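PDB 6D0P: pirin family protein from Acinetobacter baumannii, which probably acts as a metal-dependent quercetin 2,3-dioxygenase, a bicupin of the pirin family that holds one metal ion, expected to be iron, per subunit. Local coordinates for residues 208-213 and 221-226. Residues are numbered along the deposited sequence; the frame is centred on the assembly and turned at random. Where two conformers were deposited one is given.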
ATOM      1  N   VAL A 208       9.046   3.690  -7.142  1.00 12.94           N
ATOM      2  CA  VAL A 208       8.510   2.892  -8.251  1.00 13.73           C
ATOM      3  C   VAL A 208       8.546   1.437  -7.801  1.00 13.98           C
ATOM      4  O   VAL A 208       9.614   0.893  -7.518  1.00 13.20           O
ATOM      5  CB  VAL A 208       9.296   3.090  -9.553  1.00 15.03           C
ATOM      6  CG1 VAL A 208       8.777   2.205 -10.681  1.00 15.45           C
ATOM      7  CG2 VAL A 208       9.297   4.562  -9.941  1.00 15.71           C
ATOM      8  N   VAL A 209       7.368   0.868  -7.649  1.00 13.47           N
ATOM      9  CA  VAL A 209       7.247  -0.509  -7.192  1.00 14.17           C
ATOM     10  C   VAL A 209       6.868  -1.385  -8.391  1.00 14.54           C
ATOM     11  O   VAL A 209       5.880  -1.111  -9.065  1.00 14.91           O
ATOM     12  CB  VAL A 209       6.212  -0.648  -6.066  1.00 14.73           C
ATOM     13  CG1 VAL A 209       6.089  -2.098  -5.591  1.00 16.34           C
ATOM     14  CG2 VAL A 209       6.540   0.266  -4.903  1.00 15.77           C
ATOM     15  N   VAL A 210       7.696  -2.385  -8.660  1.00 13.14           N
ATOM     16  CA  VAL A 210       7.433  -3.335  -9.693  1.00 14.78           C
ATOM     17  C   VAL A 210       6.996  -4.627  -9.007  1.00 14.10           C
ATOM     18  O   VAL A 210       7.788  -5.280  -8.364  1.00 14.85           O
ATOM     19  CB  VAL A 210       8.658  -3.546 -10.603  1.00 15.63           C
ATOM     20  CG1 VAL A 210       8.376  -4.566 -11.702  1.00 16.41           C
ATOM     21  CG2 VAL A 210       9.116  -2.228 -11.191  1.00 17.70           C
ATOM     22  N   LEU A 211       5.721  -4.972  -9.132  1.00 14.12           N
ATOM     23  CA  LEU A 211       5.213  -6.177  -8.515  1.00 14.73           C
ATOM     24  C   LEU A 211       5.588  -7.407  -9.339  1.00 15.96           C
ATOM     25  O   LEU A 211       6.028  -8.433  -8.781  1.00 14.78           O
ATOM     26  CB  LEU A 211       3.692  -6.077  -8.375  1.00 15.36           C
ATOM     27  CG  LEU A 211       3.179  -4.920  -7.529  1.00 15.65           C
ATOM     28  CD1 LEU A 211       1.658  -4.869  -7.589  1.00 16.60           C
ATOM     29  CD2 LEU A 211       3.658  -5.016  -6.090  1.00 15.94           C
ATOM     30  N   GLU A 212       5.449  -7.289 -10.651  1.00 16.49           N
ATOM     31  CA  GLU A 212       5.698  -8.379 -11.571  1.00 18.81           C
ATOM     32  C   GLU A 212       6.058  -7.771 -12.925  1.00 17.85           C
ATOM     33  O   GLU A 212       5.489  -6.763 -13.299  1.00 17.30           O
ATOM     34  CB  GLU A 212       4.429  -9.232 -11.677  1.00 22.32           C
ATOM     35  CG  GLU A 212       4.574 -10.510 -12.464  1.00 27.27           C
ATOM     36  CD  GLU A 212       3.222 -11.186 -12.688  1.00 35.21           C
ATOM     37  OE1 GLU A 212       2.549 -11.588 -11.664  1.00 36.09           O
ATOM     38  OE2 GLU A 212       2.808 -11.276 -13.865  1.00 39.71           O
ATOM     39  N   GLY A 213       7.019  -8.372 -13.616  1.00 17.76           N
ATOM     40  CA  GLY A 213       7.407  -7.911 -14.940  1.00 18.57           C
ATOM     41  C   GLY A 213       8.817  -7.363 -14.967  1.00 19.18           C
ATOM     42  O   GLY A 213       9.689  -7.796 -14.189  1.00 18.12           O
ATOM     43  N   ASN A 221      18.009   2.081 -16.272  1.00 24.19           N
ATOM     44  CA  ASN A 221      18.019   1.141 -15.129  1.00 23.57           C
ATOM     45  C   ASN A 221      16.821   0.195 -15.201  1.00 21.43           C
ATOM     46  O   ASN A 221      15.672   0.597 -15.049  1.00 20.34           O
ATOM     47  CB  ASN A 221      18.071   1.871 -13.787  1.00 26.91           C
ATOM     48  CG  ASN A 221      19.439   2.467 -13.513  1.00 30.33           C
ATOM     49  OD1 ASN A 221      19.600   3.670 -13.644  1.00 27.27           O
ATOM     50  ND2 ASN A 221      20.416   1.638 -13.141  1.00 31.19           N
ATOM     51  N   ARG A 222      17.113  -1.081 -15.380  1.00 21.11           N
ATOM     52  CA  ARG A 222      16.064  -2.061 -15.484  1.00 22.16           C
ATOM     53  C   ARG A 222      15.693  -2.601 -14.102  1.00 21.80           C
ATOM     54  O   ARG A 222      16.556  -2.875 -13.279  1.00 22.14           O
ATOM     55  CB  ARG A 222      16.522  -3.184 -16.407  1.00 24.17           C
ATOM     56  CG  ARG A 222      15.482  -4.273 -16.595  1.00 24.37           C
ATOM     57  CD  ARG A 222      15.882  -5.133 -17.766  1.00 26.61           C
ATOM     58  NE  ARG A 222      15.055  -6.322 -17.831  1.00 28.47           N
ATOM     59  CZ  ARG A 222      14.867  -7.019 -18.924  1.00 30.72           C
ATOM     60  NH1 ARG A 222      15.442  -6.623 -20.050  1.00 31.82           N
ATOM     61  NH2 ARG A 222      14.116  -8.103 -18.888  1.00 29.62           N
ATOM     62  N   LEU A 223      14.395  -2.751 -13.874  1.00 20.88           N
ATOM     63  CA  LEU A 223      13.847  -3.256 -12.619  1.00 21.25           C
ATOM     64  C   LEU A 223      13.023  -4.513 -12.907  1.00 23.33           C
ATOM     65  O   LEU A 223      12.237  -4.517 -13.849  1.00 22.78           O
ATOM     66  CB  LEU A 223      12.929  -2.217 -11.989  1.00 21.57           C
ATOM     67  CG  LEU A 223      13.515  -0.839 -11.712  1.00 23.11           C
ATOM     68  CD1 LEU A 223      12.428   0.052 -11.149  1.00 25.54           C
ATOM     69  CD2 LEU A 223      14.698  -0.927 -10.749  1.00 24.63           C
ATOM     70  N   GLU A 224      13.187  -5.538 -12.071  1.00 21.40           N
ATOM     71  CA  GLU A 224      12.420  -6.781 -12.173  1.00 23.09           C
ATOM     72  C   GLU A 224      11.336  -6.816 -11.082  1.00 21.09           C
ATOM     73  O   GLU A 224      11.204  -5.883 -10.284  1.00 19.59           O
ATOM     74  CB  GLU A 224      13.363  -7.973 -12.002  1.00 27.42           C
ATOM     75  CG  GLU A 224      14.575  -7.913 -12.924  1.00 33.38           C
ATOM     76  CD  GLU A 224      14.241  -8.215 -14.379  1.00 35.59           C
ATOM     77  OE1 GLU A 224      13.526  -9.233 -14.623  1.00 35.04           O
ATOM     78  OE2 GLU A 224      14.709  -7.451 -15.269  1.00 35.88           O
ATOM     79  N   GLY A 225      10.608  -7.933 -11.009  1.00 19.54           N
ATOM     80  CA  GLY A 225       9.510  -8.093 -10.054  1.00 19.03           C
ATOM     81  C   GLY A 225       9.970  -8.124  -8.603  1.00 18.35           C
ATOM     82  O   GLY A 225      11.112  -8.467  -8.298  1.00 18.69           O
ATOM     83  N   LYS A 226       9.030  -7.763  -7.743  1.00 16.40           N
ATOM     84  CA  LYS A 226       9.235  -7.734  -6.300  0.50 17.46           C
ATOM     85  C   LYS A 226      10.341  -6.723  -5.983  1.00 16.97           C
ATOM     86  O   LYS A 226      11.211  -7.008  -5.150  1.00 17.05           O
ATOM     87  CB  LYS A 226       9.615  -9.115  -5.753  0.50 18.92           C
ATOM     88  CG  LYS A 226       8.719 -10.285  -6.141  0.50 21.14           C
ATOM     89  CD  LYS A 226       9.179 -11.592  -5.507  0.50 22.15           C
ATOM     90  CE  LYS A 226       8.717 -12.841  -6.225  0.50 23.78           C
ATOM     91  NZ  LYS A 226       7.244 -12.965  -6.228  0.50 25.89           N
TER
HETATM   92  O   HOH W   1       6.467 -11.019  -8.983  1.00 24.16           O
HETATM   93  O   HOH W   2      10.879  -9.903 -13.273  1.00 40.75           O
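Lys226 N faces two successive carbonyl oxygens, giving a bent, weak hydrogen bond to Val210 O (2.8 Å, 116° at the hydrogen) and a straighter one to Leu211 O (3.2 Å). The second reaches Leu211 O from above its carbonyl plane, while water 1 donates to the same oxygen. This is a corner of the C-terminal cupin β-barrel: strand 205-210 leaves one sheet at Leu211-Gly213, where Leu211 and Glu212 form a classic β bulge against Lys247, and the chain crosses to the sheet that ends in strand 221-224. Between the sheets, Val210 CG2 packs 3.9 Å from Leu223 CB. Val210 CG1, anti to the backbone N (chi1 180°), lies instead 3.4 Å from Glu224 O, a carbonyl bonded to Thr227 OG1. Gly225 CA passes 4.1 Å from Glu212 CA, a close backbone approach. The Lys226 side chain makes a cation-pi contact with Tyr26. On the more open side, Arg222 NE holds Glu224 OE2 in a salt bridge, and the bend at chi2 (-73°) helps bring OE1 to water 2. That water also donates to Gly213 O (2.6 Å) and accepts from Gly225 N (3.0 Å).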